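Lipoprotein (Streptococcus pneumoniae, PDB 3CX3) binds zinc and, as a lipoprotein related to the binding components of ABC transporters, probably delivers the ion for uptake into the cell. Local coordinates at residues T121-E126 with H184-Y189. Numbering follows the deposited sequence.
Sequences TWLDPE and HTAFSY. With ZN (zinc ion), chain E.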
ATOM      1  N   THR A 121      -0.314   3.457   4.935  1.00 30.37           N
ATOM      2  CA  THR A 121       0.791   3.016   5.726  1.00 31.67           C
ATOM      3  C   THR A 121       1.920   2.329   4.938  1.00 33.24           C
ATOM      4  O   THR A 121       3.042   2.826   4.910  1.00 34.12           O
ATOM      5  CB  THR A 121       0.174   2.184   6.824  1.00 31.56           C
ATOM      6  OG1 THR A 121       0.146   2.956   8.042  1.00 29.85           O
ATOM      7  CG2 THR A 121       0.838   0.861   6.972  1.00 31.60           C
ATOM      8  N   TRP A 122       1.601   1.237   4.242  1.00 33.51           N
ATOM      9  CA  TRP A 122       2.590   0.311   3.728  1.00 33.55           C
ATOM     10  C   TRP A 122       3.799   0.939   3.030  1.00 34.70           C
ATOM     11  O   TRP A 122       4.816   0.271   2.852  1.00 35.75           O
ATOM     12  CB  TRP A 122       1.907  -0.722   2.824  1.00 33.75           C
ATOM     13  CG  TRP A 122       1.213  -0.160   1.606  1.00 30.19           C
ATOM     14  CD1 TRP A 122       1.754   0.011   0.385  1.00 28.02           C
ATOM     15  CD2 TRP A 122      -0.163   0.263   1.500  1.00 27.43           C
ATOM     16  NE1 TRP A 122       0.826   0.531  -0.493  1.00 27.97           N
ATOM     17  CE2 TRP A 122      -0.366   0.686   0.162  1.00 26.56           C
ATOM     18  CE3 TRP A 122      -1.239   0.322   2.402  1.00 26.12           C
ATOM     19  CZ2 TRP A 122      -1.603   1.168  -0.304  1.00 25.99           C
ATOM     20  CZ3 TRP A 122      -2.478   0.806   1.946  1.00 25.91           C
ATOM     21  CH2 TRP A 122      -2.647   1.219   0.600  1.00 27.03           C
ATOM     22  N   LEU A 123       3.684   2.223   2.680  1.00 35.35           N
ATOM     23  CA  LEU A 123       4.678   2.981   1.899  1.00 35.04           C
ATOM     24  C   LEU A 123       5.729   3.628   2.762  1.00 35.88           C
ATOM     25  O   LEU A 123       6.690   4.225   2.278  1.00 35.53           O
ATOM     26  CB  LEU A 123       3.984   4.069   1.086  1.00 34.59           C
ATOM     27  CG  LEU A 123       3.213   3.560  -0.140  1.00 34.44           C
ATOM     28  CD1 LEU A 123       2.510   4.737  -0.827  1.00 33.11           C
ATOM     29  CD2 LEU A 123       4.127   2.772  -1.127  1.00 30.27           C
ATOM     30  N   ASP A 124       5.539   3.526   4.064  1.00 37.53           N
ATOM     31  CA  ASP A 124       6.515   4.041   4.979  1.00 38.95           C
ATOM     32  C   ASP A 124       7.258   2.821   5.431  1.00 40.62           C
ATOM     33  O   ASP A 124       6.661   1.932   6.033  1.00 41.12           O
ATOM     34  CB  ASP A 124       5.818   4.716   6.143  1.00 38.52           C
ATOM     35  CG  ASP A 124       6.754   5.088   7.230  1.00 37.59           C
ATOM     36  OD1 ASP A 124       7.901   4.603   7.227  1.00 34.73           O
ATOM     37  OD2 ASP A 124       6.336   5.869   8.107  1.00 39.22           O
ATOM     38  N   PRO A 125       8.564   2.760   5.135  1.00 42.57           N
ATOM     39  CA  PRO A 125       9.363   1.562   5.412  1.00 43.90           C
ATOM     40  C   PRO A 125       9.175   1.003   6.840  1.00 44.70           C
ATOM     41  O   PRO A 125       8.901  -0.186   6.991  1.00 45.26           O
ATOM     42  CB  PRO A 125      10.793   2.050   5.165  1.00 44.43           C
ATOM     43  CG  PRO A 125      10.637   3.096   4.109  1.00 43.35           C
ATOM     44  CD  PRO A 125       9.379   3.827   4.526  1.00 42.56           C
ATOM     45  N   GLU A 126       9.282   1.848   7.860  1.00 44.96           N
ATOM     46  CA  GLU A 126       8.963   1.452   9.243  1.00 45.75           C
ATOM     47  C   GLU A 126       7.612   0.753   9.430  1.00 44.86           C
ATOM     48  O   GLU A 126       7.514  -0.239  10.167  1.00 44.02           O
ATOM     49  CB  GLU A 126       8.973   2.670  10.167  1.00 46.64           C
ATOM     50  CG  GLU A 126      10.331   3.069  10.693  1.00 51.28           C
ATOM     51  CD  GLU A 126      10.283   3.402  12.165  1.00 56.63           C
ATOM     52  OE1 GLU A 126       9.730   2.582  12.939  1.00 57.45           O
ATOM     53  OE2 GLU A 126      10.797   4.479  12.542  1.00 58.22           O
ATOM     54  N   HIS A 184      -2.899  10.072  -6.913  1.00 33.13           N
ATOM     55  CA  HIS A 184      -3.786  10.245  -5.753  1.00 30.69           C
ATOM     56  C   HIS A 184      -3.035  10.366  -4.438  1.00 30.63           C
ATOM     57  O   HIS A 184      -1.821  10.247  -4.414  1.00 29.51           O
ATOM     58  CB  HIS A 184      -4.898   9.212  -5.717  1.00 29.42           C
ATOM     59  CG  HIS A 184      -4.507   7.874  -5.174  1.00 27.49           C
ATOM     60  ND1 HIS A 184      -3.799   6.942  -5.911  1.00 23.89           N
ATOM     61  CD2 HIS A 184      -4.810   7.276  -3.994  1.00 23.65           C
ATOM     62  CE1 HIS A 184      -3.653   5.844  -5.190  1.00 25.70           C
ATOM     63  NE2 HIS A 184      -4.248   6.022  -4.022  1.00 25.85           N
ATOM     64  N   THR A 185      -3.756  10.638  -3.358  1.00 31.45           N
ATOM     65  CA  THR A 185      -3.109  10.883  -2.071  1.00 32.71           C
ATOM     66  C   THR A 185      -2.643   9.569  -1.420  1.00 32.77           C
ATOM     67  O   THR A 185      -3.312   9.055  -0.509  1.00 32.26           O
ATOM     68  CB  THR A 185      -4.030  11.661  -1.069  1.00 32.63           C
ATOM     69  OG1 THR A 185      -4.615  12.801  -1.716  1.00 34.24           O
ATOM     70  CG2 THR A 185      -3.248  12.113   0.154  1.00 32.01           C
ATOM     71  N   ALA A 186      -1.490   9.061  -1.861  1.00 32.35           N
ATOM     72  CA  ALA A 186      -0.994   7.814  -1.331  1.00 33.61           C
ATOM     73  C   ALA A 186       0.292   7.887  -0.492  1.00 34.41           C
ATOM     74  O   ALA A 186       0.544   7.016   0.320  1.00 33.74           O
ATOM     75  CB  ALA A 186      -0.838   6.802  -2.454  1.00 34.08           C
ATOM     76  N   PHE A 187       1.092   8.929  -0.696  1.00 35.95           N
ATOM     77  CA  PHE A 187       2.455   8.992  -0.189  1.00 36.92           C
ATOM     78  C   PHE A 187       2.613   9.809   1.079  1.00 38.06           C
ATOM     79  O   PHE A 187       3.722  10.203   1.438  1.00 38.40           O
ATOM     80  CB  PHE A 187       3.363   9.492  -1.307  1.00 36.48           C
ATOM     81  CG  PHE A 187       3.390   8.559  -2.483  1.00 35.81           C
ATOM     82  CD1 PHE A 187       4.346   7.558  -2.567  1.00 33.96           C
ATOM     83  CD2 PHE A 187       2.416   8.639  -3.472  1.00 34.53           C
ATOM     84  CE1 PHE A 187       4.344   6.665  -3.635  1.00 32.62           C
ATOM     85  CE2 PHE A 187       2.419   7.758  -4.535  1.00 33.94           C
ATOM     86  CZ  PHE A 187       3.388   6.761  -4.604  1.00 34.00           C
ATOM     87  N   SER A 188       1.491  10.018   1.758  1.00 39.10           N
ATOM     88  CA  SER A 188       1.376  10.896   2.904  1.00 40.36           C
ATOM     89  C   SER A 188       2.247  10.431   4.075  1.00 41.62           C
ATOM     90  O   SER A 188       2.669  11.244   4.898  1.00 42.35           O
ATOM     91  CB  SER A 188      -0.107  10.985   3.299  1.00 40.21           C
ATOM     92  OG  SER A 188      -0.324  11.605   4.561  1.00 41.54           O
ATOM     93  N   TYR A 189       2.524   9.124   4.115  1.00 42.19           N
ATOM     94  CA  TYR A 189       3.201   8.459   5.212  1.00 42.05           C
ATOM     95  C   TYR A 189       4.666   8.379   4.903  1.00 43.61           C
ATOM     96  O   TYR A 189       5.513   8.527   5.802  1.00 44.07           O
ATOM     97  CB  TYR A 189       2.678   7.024   5.387  1.00 41.17           C
ATOM     98  CG  TYR A 189       1.400   6.934   6.159  1.00 37.41           C
ATOM     99  CD1 TYR A 189       1.405   6.872   7.547  1.00 32.94           C
ATOM    100  CD2 TYR A 189       0.178   6.922   5.502  1.00 34.94           C
ATOM    101  CE1 TYR A 189       0.231   6.796   8.247  1.00 32.31           C
ATOM    102  CE2 TYR A 189      -1.006   6.848   6.191  1.00 30.87           C
ATOM    103  CZ  TYR A 189      -0.977   6.786   7.558  1.00 33.65           C
ATOM    104  OH  TYR A 189      -2.163   6.705   8.236  1.00 34.12           O
TER
HETATM  105 ZN    ZN E 314      -4.479   4.520  -2.600  1.00 36.87          ZN
HETATM  106  O   HOH W   1       4.926   8.151   8.577  1.00 38.15           O
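Tyr-189 lays one face of its ring over the backbone of Thr-121, whose CA stands 4.0 Å from the ring centroid and 15° off the ring normal, a CH-pi contact. With chi1 at -82°, the ring carbon CG lies anti to the carbonyl carbon, which carries the ring across to the 3-10 turn 121-123. A flat aromatic suits this place because it covers main chain closely, while its OH is hydrogen-bonded to the backbone O of Asp-118. Thr-121 OG1 sits 3.8 Å from Tyr-189 CE1, buried without a polar partner. Leu-123 suits the other end because its branched apolar side chain sets one methyl, CD1, both over a face of Phe-187, 4.1 Å from that ring's centroid, and 4.3 Å from Ala-186 CB. In this zinc-binding fold of two four-stranded parallel sheets, segment 184-189 opens with a zinc ligand, His-184 (NE2 to zinc 2.1 Å), and 121-126 directly follows another, His-120; His-44 and Glu-259 complete the site. Asp-124, a short acidic residue suited to the N-cap of helix 125-142, has CG anti to its amide nitrogen (chi1 171°), turning the carboxylate toward a water that bridges OD2 (2.7 Å from the water oxygen) to Tyr-189 O; OD2 also forms a salt bridge with Arg-193.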